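Local coordinates for protein putative phosphoglycolate phosphatase (Lactobacillus delbrueckii, PDB 2HI0) that probably hydrolyses phosphoglycolate to glycolate and phosphate, as a member of the haloacid dehalogenase-like hydrolase family, at residues 50-55 with 92-97. Residues are numbered along the deposited sequence; the frame is centred on the assembly and turned at random.
Sequences SGVVVA and RVLEVF
V53 and L94 mark the closest backbone approach of 50-55 to 92-97, their CA atoms 7.6 Å apart, and the closest contacts between the two segments join apolar side chains. The first segment is a helix start: G51 occupies the N-cap position, and the 2.9 Å hydrogen bond from A55 N to G51 O closes the first turn. The second is an inner turn of helix 87-103, with F97 N bonded to V93 O.

L94 does most of the bridging by splitting its two methyls between neighbouring valines. CD2 meets V52 at the branch point, 3.7 Å from V52 CB and equally close to V52 CG2, whereas CD1 lies 3.7 Å from V53 CG2 and also reaches V53 CA. The CB of V53 points away from 92-97, yet its chi1 of 171° sets CG2 beside the backbone N, where it meets the leucine, the two side chains crossing at about a right angle. V52 uses its other branch on F97: CG1 approaches the rim of the phenyl ring near its plane, 3.9 Å from CE2, making this an edge contact and not a CH-pi one. F97 CB points toward 50-55, and CG anti to the backbone N (chi1 178°) carries the ring out to V52.

The small 157 Å² buried fits a contact confined to first-turn side chains of helix 52-63 and one flank of helix 87-103. Both helices probably belong to the helical cap of phosphoglycolate phosphatase-type HAD proteins. Helix 19-32 backs F97 through A25 and A29, V56 extends the packing on L94, and V52 also touches P136, in the loop between strand 128-133 and helix 137-147, about 12 Å from the sodium ion held by D10, D12 and D190.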
loop_
_atom_site.group_PDB
_atom_site.type_symbol
_atom_site.label_atom_id
_atom_site.label_comp_id
_atom_site.label_asym_id
_atom_site.label_seq_id
_atom_site.Cartn_x
_atom_site.Cartn_y
_atom_site.Cartn_z
ATOM N N SER A 50 -1.215 -5.576 -3.429
ATOM C CA SER A 50 -1.287 -5.669 -4.881
ATOM C C SER A 50 -2.650 -5.291 -5.444
ATOM O O SER A 50 -3.001 -5.713 -6.546
ATOM C CB SER A 50 -0.899 -7.081 -5.340
ATOM O OG SER A 50 0.475 -7.346 -5.094
ATOM N N GLY A 51 -3.390 -4.533 -4.649
ATOM C CA GLY A 51 -4.739 -4.100 -5.039
ATOM C C GLY A 51 -5.828 -5.037 -4.586
ATOM O O GLY A 51 -5.580 -6.201 -4.194
ATOM N N VAL A 52 -7.045 -4.544 -4.705
ATOM C CA VAL A 52 -8.173 -5.269 -4.156
ATOM C C VAL A 52 -8.539 -6.548 -4.894
ATOM O O VAL A 52 -9.002 -7.472 -4.289
ATOM C CB VAL A 52 -9.450 -4.382 -4.029
ATOM C CG1 VAL A 52 -9.204 -3.285 -3.005
ATOM C CG2 VAL A 52 -9.914 -3.854 -5.360
ATOM N N VAL A 53 -8.315 -6.596 -6.187
ATOM C CA VAL A 53 -8.591 -7.842 -6.970
ATOM C C VAL A 53 -7.666 -8.965 -6.499
ATOM O O VAL A 53 -8.121 -10.068 -6.200
ATOM C CB VAL A 53 -8.464 -7.597 -8.512
ATOM C CG1 VAL A 53 -8.534 -8.903 -9.293
ATOM C CG2 VAL A 53 -9.525 -6.593 -9.008
ATOM N N VAL A 54 -6.371 -8.667 -6.421
ATOM C CA VAL A 54 -5.430 -9.689 -5.910
ATOM C C VAL A 54 -5.719 -10.041 -4.449
ATOM O O VAL A 54 -5.606 -11.185 -4.069
ATOM C CB VAL A 54 -3.940 -9.261 -6.122
ATOM C CG1 VAL A 54 -3.014 -10.188 -5.372
ATOM C CG2 VAL A 54 -3.583 -9.188 -7.641
ATOM N N ALA A 55 -6.091 -9.051 -3.653
ATOM C CA ALA A 55 -6.386 -9.267 -2.226
ATOM C C ALA A 55 -7.559 -10.248 -2.067
ATOM O O ALA A 55 -7.492 -11.210 -1.263
ATOM C CB ALA A 55 -6.702 -7.917 -1.509
ATOM N N ARG A 92 -17.791 -10.457 -7.502
ATOM C CA ARG A 92 -19.058 -10.471 -6.720
ATOM C C ARG A 92 -18.758 -10.029 -5.288
ATOM O O ARG A 92 -19.505 -9.241 -4.684
ATOM C CB ARG A 92 -19.711 -11.840 -6.734
ATOM C CG ARG A 92 -21.090 -11.847 -6.168
ATOM C CD ARG A 92 -21.785 -13.177 -6.461
ATOM N NE ARG A 92 -21.344 -14.235 -5.544
ATOM C CZ ARG A 92 -21.862 -14.475 -4.335
ATOM N NH1 ARG A 92 -22.838 -13.747 -3.842
ATOM N NH2 ARG A 92 -21.389 -15.470 -3.611
ATOM N N VAL A 93 -17.640 -10.501 -4.734
ATOM C CA VAL A 93 -17.222 -10.071 -3.389
ATOM C C VAL A 93 -16.848 -8.566 -3.401
ATOM O O VAL A 93 -17.220 -7.811 -2.516
ATOM C CB VAL A 93 -16.051 -10.949 -2.850
ATOM C CG1 VAL A 93 -15.515 -10.393 -1.556
ATOM C CG2 VAL A 93 -16.502 -12.385 -2.648
ATOM N N LEU A 94 -16.108 -8.143 -4.434
ATOM C CA LEU A 94 -15.673 -6.727 -4.521
ATOM C C LEU A 94 -16.844 -5.769 -4.607
ATOM O O LEU A 94 -16.775 -4.603 -4.167
ATOM C CB LEU A 94 -14.741 -6.531 -5.705
ATOM C CG LEU A 94 -13.311 -7.045 -5.515
ATOM C CD1 LEU A 94 -12.525 -6.898 -6.809
ATOM C CD2 LEU A 94 -12.631 -6.247 -4.427
ATOM N N GLU A 95 -17.955 -6.232 -5.191
ATOM C CA GLU A 95 -19.146 -5.403 -5.312
ATOM C C GLU A 95 -19.645 -4.921 -3.925
ATOM O O GLU A 95 -20.179 -3.808 -3.795
ATOM C CB GLU A 95 -20.238 -6.213 -6.004
ATOM C CG GLU A 95 -21.515 -5.428 -6.238
ATOM C CD GLU A 95 -22.590 -6.216 -6.984
ATOM O OE1 GLU A 95 -22.535 -7.467 -7.013
ATOM O OE2 GLU A 95 -23.513 -5.567 -7.518
ATOM N N VAL A 96 -19.476 -5.765 -2.921
ATOM C CA VAL A 96 -19.780 -5.431 -1.533
ATOM C C VAL A 96 -18.599 -4.749 -0.862
ATOM O O VAL A 96 -18.752 -3.723 -0.233
ATOM C CB VAL A 96 -20.175 -6.703 -0.721
ATOM C CG1 VAL A 96 -20.493 -6.353 0.761
ATOM C CG2 VAL A 96 -21.342 -7.445 -1.459
ATOM N N PHE A 97 -17.411 -5.327 -1.007
ATOM C CA PHE A 97 -16.233 -4.810 -0.296
ATOM C C PHE A 97 -15.852 -3.342 -0.614
ATOM O O PHE A 97 -15.534 -2.546 0.308
ATOM C CB PHE A 97 -15.025 -5.672 -0.601
ATOM C CG PHE A 97 -13.757 -5.184 0.061
ATOM C CD1 PHE A 97 -13.495 -5.457 1.407
ATOM C CD2 PHE A 97 -12.841 -4.465 -0.656
ATOM C CE1 PHE A 97 -12.340 -4.974 2.003
ATOM C CE2 PHE A 97 -11.705 -3.967 -0.045
ATOM C CZ PHE A 97 -11.443 -4.234 1.281
#